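Local coordinates for methyl-coenzyme M reductase subunit beta (Methanosarcina barkeri, PDB 1E6Y), which forms part of methyl-coenzyme M reductase I, the nickel coenzyme F430 enzyme that releases methane from methyl-coenzyme M with coenzyme B as reductant, at residues G56-K61 / K153-G158; D79-N84 / M139-T144; K253-G256 / G262-I265; L312-A317 / S325-Y330. One frame throughout, in Å; residues are numbered along the deposited sequence.

Overall arrangement
Contacts 1 and 2 lie in the N-terminal part of the chain, contacts 3 and 4 in the C-terminal part, with centres at least 40 Å apart across that divide. Contacts 1, 3 and 4 are buried; contact 2 is only partly so, and there a water bridges two polar side chains. Both N-terminal contacts rest on a methionine sulfur and methyl, and their helices 125-141 and 149-157 are consecutive. The C-terminal pair instead each use one asparagine-threonine hydrogen bond between helices joined by a short connection. They touch, Val-264 CG2 lying 4.0 Å from Val-313 CG2, and their centres are about 11 Å apart.

Contact 1 (G56-K61 / K153-G158); sequences GKMGGK and KSAVWG
Met-58 reaches across to the last turn of helix 149-157 and lays its sulfur over the Ser-154 to Ala-155 step. SD is 3.5 Å from Ser-154 CB and 3.6 Å from Ala-155 N, while the methyl CE continues past to end 4.0 Å from Ala-155 CB. The torsions account for this course. CG is wedged between the backbone N and the carbonyl carbon (chi1 56°), the next bond is extended, and a bend at chi3 (76°) turns CE toward Ala-155 instead of prolonging the chain. Nearer its root, Met-58 CB lies 3.7 Å from Ser-154 O, a carbonyl that accepts the helical bond from Gly-158 N. The fold here is an irregular loop that follows helix 46-55 and runs beside the C-terminal end of helix 149-157, where Gly-158 departs from helical geometry with positive phi. A second, purely backbone approach follows: Gly-59, also at positive phi (103°), brings its CA to 3.9 Å from Gly-158 C, the two glycines having no side chain to hold the main chains apart. Ala-155 CB additionally packs on Ile-49 and Leu-53 of helix 46-55, so the methionine methyl joins an apolar seam between the two helices. Just beyond Gly-158, Ser-159 OG is hydrogen-bonded to Gly-59 O, a polar fastening beside the methionine packing.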
loop_
_atom_site.group_PDB
_atom_site.type_symbol
_atom_site.label_atom_id
_atom_site.label_comp_id
_atom_site.label_asym_id
_atom_site.label_seq_id
_atom_site.Cartn_x
_atom_site.Cartn_y
_atom_site.Cartn_z
ATOM N N GLY E 56 11.886 -27.943 4.340
ATOM C CA GLY E 56 11.918 -26.625 4.945
ATOM C C GLY E 56 11.598 -25.522 3.953
ATOM O O GLY E 56 11.673 -24.341 4.293
ATOM N N LYS E 57 11.272 -25.904 2.719
ATOM C CA LYS E 57 10.914 -24.943 1.680
ATOM C C LYS E 57 9.471 -24.481 1.826
ATOM O O LYS E 57 8.539 -25.139 1.357
ATOM C CB LYS E 57 11.134 -25.547 0.292
ATOM C CG LYS E 57 12.591 -25.615 -0.104
ATOM C CD LYS E 57 12.773 -26.183 -1.496
ATOM C CE LYS E 57 14.234 -26.141 -1.906
ATOM N NZ LYS E 57 14.428 -26.625 -3.299
ATOM N N MET E 58 9.304 -23.362 2.524
ATOM C CA MET E 58 7.990 -22.828 2.854
ATOM C C MET E 58 8.098 -21.318 3.051
ATOM O O MET E 58 9.139 -20.816 3.475
ATOM C CB MET E 58 7.466 -23.481 4.141
ATOM C CG MET E 58 8.398 -23.327 5.345
ATOM S SD MET E 58 7.769 -24.076 6.863
ATOM C CE MET E 58 8.084 -25.811 6.518
ATOM N N GLY E 59 7.033 -20.596 2.714
ATOM C CA GLY E 59 6.987 -19.177 3.022
ATOM C C GLY E 59 7.235 -18.247 1.850
ATOM O O GLY E 59 7.180 -17.029 2.008
ATOM N N GLY E 60 7.545 -18.805 0.685
ATOM C CA GLY E 60 7.657 -17.990 -0.509
ATOM C C GLY E 60 8.765 -18.428 -1.445
ATOM O O GLY E 60 9.512 -19.365 -1.149
ATOM N N LYS E 61 8.883 -17.729 -2.568
ATOM C CA LYS E 61 9.865 -18.050 -3.596
ATOM C C LYS E 61 11.283 -18.011 -3.031
ATOM O O LYS E 61 11.693 -17.019 -2.422
ATOM C CB LYS E 61 9.741 -17.062 -4.755
ATOM C CG LYS E 61 9.712 -17.706 -6.126
ATOM C CD LYS E 61 9.076 -16.779 -7.151
ATOM C CE LYS E 61 7.589 -16.623 -6.890
ATOM N NZ LYS E 61 7.083 -15.314 -7.373
ATOM N N LYS E 153 3.067 -25.305 11.121
ATOM C CA LYS E 153 2.137 -24.217 10.845
ATOM C C LYS E 153 2.442 -23.544 9.511
ATOM O O LYS E 153 1.548 -23.367 8.687
ATOM C CB LYS E 153 2.190 -23.185 11.975
ATOM C CG LYS E 153 1.024 -22.215 11.985
ATOM C CD LYS E 153 1.359 -20.942 11.240
ATOM C CE LYS E 153 0.207 -19.963 11.284
ATOM N NZ LYS E 153 0.575 -18.677 10.639
ATOM N N SER E 154 3.712 -23.222 9.285
ATOM C CA SER E 154 4.114 -22.518 8.072
ATOM C C SER E 154 4.167 -23.400 6.831
ATOM O O SER E 154 4.119 -22.892 5.711
ATOM C CB SER E 154 5.466 -21.839 8.271
ATOM O OG SER E 154 5.287 -20.585 8.902
ATOM N N ALA E 155 4.268 -24.714 7.025
ATOM C CA ALA E 155 4.133 -25.647 5.908
ATOM C C ALA E 155 2.752 -25.479 5.280
ATOM O O ALA E 155 2.598 -25.581 4.063
ATOM C CB ALA E 155 4.324 -27.082 6.385
ATOM N N VAL E 156 1.779 -25.116 6.112
ATOM C CA VAL E 156 0.403 -24.916 5.671
ATOM C C VAL E 156 0.126 -23.449 5.316
ATOM O O VAL E 156 -0.365 -23.153 4.226
ATOM C CB VAL E 156 -0.602 -25.375 6.763
ATOM C CG1 VAL E 156 -2.032 -25.242 6.260
ATOM C CG2 VAL E 156 -0.317 -26.815 7.170
ATOM N N TRP E 157 0.504 -22.540 6.212
ATOM C CA TRP E 157 0.132 -21.127 6.119
ATOM C C TRP E 157 1.158 -20.256 5.390
ATOM O O TRP E 157 0.918 -19.066 5.175
ATOM C CB TRP E 157 -0.088 -20.546 7.519
ATOM C CG TRP E 157 -1.311 -21.038 8.233
ATOM C CD1 TRP E 157 -1.435 -22.201 8.935
ATOM C CD2 TRP E 157 -2.526 -20.310 8.448
ATOM N NE1 TRP E 157 -2.642 -22.236 9.592
ATOM C CE2 TRP E 157 -3.334 -21.088 9.311
ATOM C CE3 TRP E 157 -3.012 -19.072 8.000
ATOM C CZ2 TRP E 157 -4.600 -20.668 9.735
ATOM C CZ3 TRP E 157 -4.271 -18.654 8.423
ATOM C CH2 TRP E 157 -5.049 -19.453 9.284
ATOM N N GLY E 158 2.341 -20.805 5.127
ATOM C CA GLY E 158 3.397 -20.027 4.499
ATOM C C GLY E 158 3.912 -18.886 5.361
ATOM O O GLY E 158 4.211 -19.074 6.542
#

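Contact 2 (D79-N84 / M139-T144); sequences DAIAEN and MDMFGT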
loop_
_atom_site.group_PDB
_atom_site.type_symbol
_atom_site.label_atom_id
_atom_site.label_comp_id
_atom_site.label_asym_id
_atom_site.label_seq_id
_atom_site.Cartn_x
_atom_site.Cartn_y
_atom_site.Cartn_z
ATOM N N ASP E 79 -6.672 -40.058 3.862
ATOM C CA ASP E 79 -8.037 -40.375 4.269
ATOM C C ASP E 79 -8.299 -40.047 5.735
ATOM O O ASP E 79 -9.331 -39.465 6.071
ATOM C CB ASP E 79 -8.344 -41.850 4.004
ATOM C CG ASP E 79 -8.637 -42.126 2.546
ATOM O OD1 ASP E 79 -9.524 -41.453 1.974
ATOM O OD2 ASP E 79 -7.966 -43.003 1.963
ATOM N N ALA E 80 -7.361 -40.422 6.602
ATOM C CA ALA E 80 -7.467 -40.126 8.027
ATOM C C ALA E 80 -7.394 -38.617 8.262
ATOM O O ALA E 80 -8.137 -38.067 9.079
ATOM C CB ALA E 80 -6.358 -40.835 8.792
ATOM N N ILE E 81 -6.556 -37.945 7.479
ATOM C CA ILE E 81 -6.438 -36.495 7.551
ATOM C C ILE E 81 -7.738 -35.815 7.115
ATOM O O ILE E 81 -8.274 -34.982 7.845
ATOM C CB ILE E 81 -5.247 -35.996 6.694
ATOM C CG1 ILE E 81 -3.935 -36.401 7.373
ATOM C CG2 ILE E 81 -5.311 -34.475 6.514
ATOM C CD1 ILE E 81 -2.691 -36.068 6.579
ATOM N N ALA E 82 -8.315 -36.287 6.012
ATOM C CA ALA E 82 -9.598 -35.774 5.530
ATOM C C ALA E 82 -10.699 -35.923 6.581
ATOM O O ALA E 82 -11.490 -35.001 6.795
ATOM C CB ALA E 82 -10.000 -36.488 4.242
ATOM N N GLU E 83 -10.721 -37.069 7.259
ATOM C CA GLU E 83 -11.716 -37.345 8.298
ATOM C C GLU E 83 -11.614 -36.338 9.433
ATOM O O GLU E 83 -12.620 -35.786 9.881
ATOM C CB GLU E 83 -11.513 -38.744 8.883
ATOM C CG GLU E 83 -11.833 -39.898 7.957
ATOM C CD GLU E 83 -11.430 -41.240 8.554
ATOM O OE1 GLU E 83 -11.748 -41.486 9.743
ATOM O OE2 GLU E 83 -10.775 -42.038 7.844
ATOM N N ASN E 84 -10.394 -36.160 9.933
ATOM C CA ASN E 84 -10.162 -35.308 11.091
ATOM C C ASN E 84 -10.339 -33.837 10.741
ATOM O O ASN E 84 -10.850 -33.060 11.549
ATOM C CB ASN E 84 -8.759 -35.546 11.651
ATOM C CG ASN E 84 -8.607 -35.024 13.061
ATOM O OD1 ASN E 84 -9.163 -35.585 14.008
ATOM N ND2 ASN E 84 -7.891 -33.913 13.208
ATOM N N MET E 139 -0.488 -31.731 13.509
ATOM C CA MET E 139 0.136 -31.607 14.823
ATOM C C MET E 139 -0.183 -32.827 15.684
ATOM O O MET E 139 0.709 -33.423 16.287
ATOM C CB MET E 139 -0.360 -30.338 15.522
ATOM C CG MET E 139 0.647 -29.712 16.476
ATOM S SD MET E 139 2.002 -28.884 15.621
ATOM C CE MET E 139 1.125 -27.522 14.834
ATOM N N ASP E 140 -1.445 -33.243 15.658
ATOM C CA ASP E 140 -1.908 -34.380 16.450
ATOM C C ASP E 140 -1.456 -35.722 15.883
ATOM O O ASP E 140 -0.935 -36.565 16.611
ATOM C CB ASP E 140 -3.434 -34.362 16.548
ATOM C CG ASP E 140 -3.949 -33.286 17.483
ATOM O OD1 ASP E 140 -3.232 -32.914 18.435
ATOM O OD2 ASP E 140 -5.085 -32.817 17.271
ATOM N N MET E 141 -1.651 -35.907 14.580
ATOM C CA MET E 141 -1.430 -37.198 13.933
ATOM C C MET E 141 0.024 -37.642 14.003
ATOM O O MET E 141 0.313 -38.832 14.149
ATOM C CB MET E 141 -1.875 -37.134 12.470
ATOM C CG MET E 141 -1.736 -38.444 11.716
ATOM S SD MET E 141 -2.492 -38.354 10.091
ATOM C CE MET E 141 -4.230 -38.492 10.527
ATOM N N PHE E 142 0.935 -36.679 13.927
ATOM C CA PHE E 142 2.355 -36.989 13.841
ATOM C C PHE E 142 3.116 -36.594 15.101
ATOM O O PHE E 142 4.344 -36.670 15.141
ATOM C CB PHE E 142 2.954 -36.318 12.605
ATOM C CG PHE E 142 2.337 -36.781 11.313
ATOM C CD1 PHE E 142 1.315 -36.048 10.714
ATOM C CD2 PHE E 142 2.730 -37.985 10.731
ATOM C CE1 PHE E 142 0.687 -36.510 9.560
ATOM C CE2 PHE E 142 2.109 -38.456 9.577
ATOM C CZ PHE E 142 1.084 -37.717 8.990
ATOM N N GLY E 143 2.372 -36.209 16.137
ATOM C CA GLY E 143 2.949 -35.995 17.456
ATOM C C GLY E 143 4.032 -34.935 17.509
ATOM O O GLY E 143 5.043 -35.104 18.191
ATOM N N THR E 144 3.794 -33.817 16.830
ATOM C CA THR E 144 4.786 -32.757 16.712
ATOM C C THR E 144 5.123 -32.146 18.072
ATOM O O THR E 144 4.228 -31.796 18.841
ATOM C CB THR E 144 4.283 -31.650 15.770
ATOM O OG1 THR E 144 3.851 -32.236 14.535
ATOM C CG2 THR E 144 5.384 -30.639 15.487
HETATM O O HOH W 1 -7.352 -33.238 15.872
#
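Met-141 packs against Ala-80 and Ile-81 where helix 78-89 meets the C-terminal end of helix 125-141, which closes in a Schellman motif. Taken in order, the second segment begins with Met-139, whose side chain faces helix 149-157 and an aromatic residue, Phe-244, of the gamma subunit. Asp-140 approaches helix 78-89 through a water: OD2 takes a hydrogen bond from that molecule, which in turn accepts from Asn-84 ND2. Asn-84 ND2 and Asp-140 OD2 are 5.1 Å apart, so the water links these two side chains. Gln-136, on its own helix 125-141, also binds Asp-140 OD2, and Asn-84 ND2 bonds directly to Thr-137 OG1 of that helix.

Met-141 comes next and makes the direct apolar contact. Its CG lies anti to the backbone N (chi1 -178°) and chi2 is extended, which carries the sulfur well out from its helix; a bend at chi3 (-77°) then directs CE to Ala-80. The side chain runs roughly perpendicular to that of Ile-81. Phe-142 leaves helical geometry, and its ring has Met-141 CG over one face, near the ring's margin, while it stacks with Tyr-72. Gly-143, with positive phi, is the C-prime residue of the motif, and its N makes a weak bond to Asp-140 O. Thr-144 N then gives the longer-range of the motif's two bonds, to Met-139 O (3.2 Å). At the meeting point itself, Met-141 SD is 3.6 Å from Ile-81 CG1, and Met-141 CE is 3.6 Å from Ala-80 CB.

Contact 3 (K253-G256 / G262-I265); sequences KENG and GTVI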
loop_
_atom_site.group_PDB
_atom_site.type_symbol
_atom_site.label_atom_id
_atom_site.label_comp_id
_atom_site.label_asym_id
_atom_site.label_seq_id
_atom_site.Cartn_x
_atom_site.Cartn_y
_atom_site.Cartn_z
ATOM N N LYS E 253 -22.028 -21.008 -34.733
ATOM C CA LYS E 253 -22.154 -22.135 -35.649
ATOM C C LYS E 253 -22.151 -21.710 -37.117
ATOM O O LYS E 253 -21.481 -22.329 -37.941
ATOM C CB LYS E 253 -23.421 -22.935 -35.339
ATOM C CG LYS E 253 -23.528 -24.232 -36.120
ATOM C CD LYS E 253 -24.759 -25.014 -35.709
ATOM C CE LYS E 253 -25.105 -26.086 -36.728
ATOM N NZ LYS E 253 -24.023 -27.101 -36.833
ATOM N N GLU E 254 -22.845 -20.619 -37.433
ATOM C CA GLU E 254 -22.929 -20.167 -38.819
ATOM C C GLU E 254 -21.675 -19.432 -39.289
ATOM O O GLU E 254 -21.517 -19.164 -40.481
ATOM C CB GLU E 254 -24.167 -19.290 -39.027
ATOM C CG GLU E 254 -24.110 -17.910 -38.385
ATOM C CD GLU E 254 -25.434 -17.165 -38.490
ATOM O OE1 GLU E 254 -25.477 -15.974 -38.124
ATOM O OE2 GLU E 254 -26.442 -17.772 -38.916
ATOM N N ASN E 255 -20.779 -19.129 -38.351
ATOM C CA ASN E 255 -19.500 -18.498 -38.674
ATOM C C ASN E 255 -18.319 -19.421 -38.377
ATOM O O ASN E 255 -17.163 -19.027 -38.521
ATOM C CB ASN E 255 -19.338 -17.198 -37.882
ATOM C CG ASN E 255 -20.195 -16.072 -38.423
ATOM O OD1 ASN E 255 -19.853 -15.443 -39.423
ATOM N ND2 ASN E 255 -21.295 -15.780 -37.736
ATOM N N GLY E 256 -18.615 -20.657 -37.985
ATOM C CA GLY E 256 -17.578 -21.546 -37.491
ATOM C C GLY E 256 -16.654 -22.121 -38.551
ATOM O O GLY E 256 -15.469 -22.324 -38.293
ATOM N N GLY E 262 -15.147 -10.259 -38.848
ATOM C CA GLY E 262 -15.970 -9.476 -39.756
ATOM C C GLY E 262 -17.312 -10.092 -40.108
ATOM O O GLY E 262 -18.320 -9.390 -40.155
ATOM N N THR E 263 -17.338 -11.399 -40.363
ATOM C CA THR E 263 -18.584 -12.067 -40.740
ATOM C C THR E 263 -19.522 -12.253 -39.547
ATOM O O THR E 263 -20.743 -12.291 -39.713
ATOM C CB THR E 263 -18.330 -13.441 -41.404
ATOM O OG1 THR E 263 -17.630 -14.299 -40.495
ATOM C CG2 THR E 263 -17.512 -13.272 -42.679
ATOM N N VAL E 264 -18.958 -12.313 -38.342
ATOM C CA VAL E 264 -19.762 -12.348 -37.124
ATOM C C VAL E 264 -20.548 -11.044 -36.984
ATOM O O VAL E 264 -21.708 -11.050 -36.574
ATOM C CB VAL E 264 -18.875 -12.564 -35.867
ATOM C CG1 VAL E 264 -19.697 -12.383 -34.595
ATOM C CG2 VAL E 264 -18.267 -13.956 -35.897
ATOM N N ILE E 265 -19.942 -9.942 -37.414
ATOM C CA ILE E 265 -20.611 -8.647 -37.413
ATOM C C ILE E 265 -21.816 -8.645 -38.354
ATOM O O ILE E 265 -22.883 -8.149 -37.996
ATOM C CB ILE E 265 -19.618 -7.516 -37.790
ATOM C CG1 ILE E 265 -18.696 -7.244 -36.599
ATOM C CG2 ILE E 265 -20.363 -6.236 -38.163
ATOM C CD1 ILE E 265 -17.404 -6.580 -36.956
#
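Asn-255, near the end of helix 247-255, meets Thr-263 and Val-264 in the first turn of helix 261-274, and its side chain touches both along its length. CB starts the contact by lying 3.9 Å from Val-264 CG2. The CG that follows is anti to the carbonyl carbon (chi1 -75°), which turns the amide toward the neighbouring helix; CG is 3.8 Å from the same Val-264 CG2, so the valine methyl backs the stem of the asparagine.

From CG the amide divides. OD1 accepts a hydrogen bond from Thr-263 OG1 at 2.7 Å, with the donor tilted 27° from the carbonyl plane and a C=O...donor angle of 140°; OD1 is also 3.2 Å from Thr-263 CB. ND2 points the other way, roughly along the direction of helix 261-274: it lies 3.8 Å from Val-264 CA and is hydrogen-bonded outside the contact to Ile-251 O, one turn back on its own helix, and to Ser-267 OG on the other.

This is the packing of two consecutive helices joined by a short connection. Thr-263 has a second role at the start of its helix, where OG1 accepts from Thr-260 N. Val-264 looks onto helix 296-318, touching Ala-309 and Ala-310, and onto Phe-331 of helix 323-339.

Chemically, the amide is held at both ends: OD1 accepts the threonine's hydrogen bond and the donor ND2 has two oxygens to serve. These opposed demands fix which end of the amide is oxygen, and together with the valine methyl they settle its rotation within a buried interface.

Contact 4 (L312-A317 / S325-Y330); sequences LVNCGA and SSTLLY
Helix 296-318 and helix 323-339 form a helical hairpin, and near its closed end Asn-314 of the first meets Thr-327 of the second, their CA atoms 7.0 Å apart. Asn-314 ND2 donates to Thr-327 OG1 over 2.8 Å with an N-H...acceptor angle of 161°, and the hydroxyl oxygen sits 12° out of the amide plane, so the N-H is aimed well. The amide arrives there because CG is anti to the backbone N (chi1 -162°), swinging the side chain across to the second helix. The two side chains lie alongside one another, pointing opposite ways, and Asn-314 CB comes within 3.4 Å of Thr-327 OG1, so the hydroxyl also rests against the asparagine's root. On the threonine, OG1 lies beside its own backbone N, where it is also hydrogen-bonded to Asn-323 O one turn earlier; Asn-323 ND2 in turn bonds to Asn-314 O, lacing the hairpin a second time. Ile-261 of helix 261-274 touches both side chains, and the gamma subunit supplies Val-112 O as another acceptor for Asn-314 ND2. Both residues are buried, so these bonds are what satisfies the amide nitrogen and the hydroxyl: the amide nitrogen divides its hydrogens between the threonine of its own chain and a backbone carbonyl of the gamma subunit, and the hydroxyl accepts from the amide while probably donating to Asn-323 O.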
loop_
_atom_site.group_PDB
_atom_site.type_symbol
_atom_site.label_atom_id
_atom_site.label_comp_id
_atom_site.label_asym_id
_atom_site.label_seq_id
_atom_site.Cartn_x
_atom_site.Cartn_y
_atom_site.Cartn_z
ATOM N N LEU E 312 -15.164 -16.777 -29.794
ATOM C CA LEU E 312 -15.248 -18.215 -30.021
ATOM C C LEU E 312 -14.836 -18.587 -31.446
ATOM O O LEU E 312 -14.135 -19.577 -31.652
ATOM C CB LEU E 312 -16.667 -18.713 -29.723
ATOM C CG LEU E 312 -17.075 -18.664 -28.246
ATOM C CD1 LEU E 312 -18.519 -19.109 -28.086
ATOM C CD2 LEU E 312 -16.157 -19.556 -27.432
ATOM N N VAL E 313 -15.151 -17.714 -32.398
ATOM C CA VAL E 313 -14.814 -17.942 -33.801
ATOM C C VAL E 313 -13.336 -17.664 -34.085
ATOM O O VAL E 313 -12.665 -18.469 -34.735
ATOM C CB VAL E 313 -15.703 -17.075 -34.734
ATOM C CG1 VAL E 313 -15.196 -17.135 -36.174
ATOM C CG2 VAL E 313 -17.145 -17.557 -34.669
ATOM N N ASN E 314 -12.821 -16.558 -33.552
ATOM C CA ASN E 314 -11.450 -16.138 -33.841
ATOM C C ASN E 314 -10.405 -16.888 -33.015
ATOM O O ASN E 314 -9.373 -17.306 -33.544
ATOM C CB ASN E 314 -11.298 -14.631 -33.623
ATOM C CG ASN E 314 -10.071 -14.067 -34.316
ATOM O OD1 ASN E 314 -9.723 -14.475 -35.426
ATOM N ND2 ASN E 314 -9.393 -13.137 -33.653
ATOM N N CYS E 315 -10.661 -17.029 -31.717
ATOM C CA CYS E 315 -9.802 -17.848 -30.865
ATOM C C CYS E 315 -9.958 -19.326 -31.198
ATOM O O CYS E 315 -8.985 -20.079 -31.173
ATOM C CB CYS E 315 -10.127 -17.610 -29.390
ATOM S SG CYS E 315 -9.660 -15.976 -28.811
ATOM N N GLY E 316 -11.180 -19.721 -31.550
ATOM C CA GLY E 316 -11.435 -21.087 -31.969
ATOM C C GLY E 316 -10.675 -21.468 -33.227
ATOM O O GLY E 316 -10.037 -22.517 -33.266
ATOM N N ALA E 317 -10.691 -20.590 -34.228
ATOM C CA ALA E 317 -9.988 -20.846 -35.487
ATOM C C ALA E 317 -8.487 -21.047 -35.266
ATOM O O ALA E 317 -7.898 -21.996 -35.785
ATOM C CB ALA E 317 -10.224 -19.700 -36.462
ATOM N N SER E 325 -7.917 -10.507 -27.209
ATOM C CA SER E 325 -7.761 -9.080 -26.927
ATOM C C SER E 325 -8.106 -8.225 -28.143
ATOM O O SER E 325 -8.870 -7.265 -28.039
ATOM C CB SER E 325 -6.342 -8.762 -26.429
ATOM O OG SER E 325 -5.348 -9.099 -27.379
ATOM N N SER E 326 -7.632 -8.647 -29.312
ATOM C CA SER E 326 -7.916 -7.932 -30.553
ATOM C C SER E 326 -9.346 -8.185 -31.030
ATOM O O SER E 326 -9.967 -7.313 -31.640
ATOM C CB SER E 326 -6.919 -8.340 -31.640
ATOM O OG SER E 326 -6.870 -9.748 -31.782
ATOM N N THR E 327 -9.879 -9.364 -30.714
ATOM C CA THR E 327 -11.255 -9.705 -31.071
ATOM C C THR E 327 -12.250 -8.769 -30.385
ATOM O O THR E 327 -13.149 -8.234 -31.027
ATOM C CB THR E 327 -11.596 -11.162 -30.686
ATOM O OG1 THR E 327 -10.766 -12.063 -31.429
ATOM C CG2 THR E 327 -13.050 -11.462 -30.987
ATOM N N LEU E 328 -12.070 -8.567 -29.083
ATOM C CA LEU E 328 -12.936 -7.683 -28.306
ATOM C C LEU E 328 -12.840 -6.237 -28.798
ATOM O O LEU E 328 -13.846 -5.529 -28.866
ATOM C CB LEU E 328 -12.565 -7.754 -26.820
ATOM C CG LEU E 328 -13.283 -8.786 -25.940
ATOM C CD1 LEU E 328 -13.280 -10.154 -26.605
ATOM C CD2 LEU E 328 -12.606 -8.846 -24.574
ATOM N N LEU E 329 -11.632 -5.824 -29.180
ATOM C CA LEU E 329 -11.400 -4.482 -29.708
ATOM C C LEU E 329 -12.089 -4.320 -31.058
ATOM O O LEU E 329 -12.971 -3.474 -31.224
ATOM C CB LEU E 329 -9.897 -4.226 -29.864
ATOM C CG LEU E 329 -9.375 -2.782 -29.789
ATOM C CD1 LEU E 329 -7.854 -2.814 -29.840
ATOM C CD2 LEU E 329 -9.921 -1.928 -30.926
ATOM N N TYR E 330 -11.727 -5.181 -32.001
ATOM C CA TYR E 330 -12.120 -4.979 -33.384
ATOM C C TYR E 330 -13.539 -5.388 -33.725
ATOM O O TYR E 330 -14.164 -4.751 -34.569
ATOM C CB TYR E 330 -11.113 -5.650 -34.318
ATOM C CG TYR E 330 -9.815 -4.884 -34.353
ATOM C CD1 TYR E 330 -8.682 -5.373 -33.707
ATOM C CD2 TYR E 330 -9.793 -3.567 -34.807
ATOM C CE1 TYR E 330 -7.572 -4.559 -33.485
ATOM C CE2 TYR E 330 -8.696 -2.749 -34.590
ATOM C CZ TYR E 330 -7.595 -3.242 -33.920
ATOM O OH TYR E 330 -6.569 -2.386 -33.603
#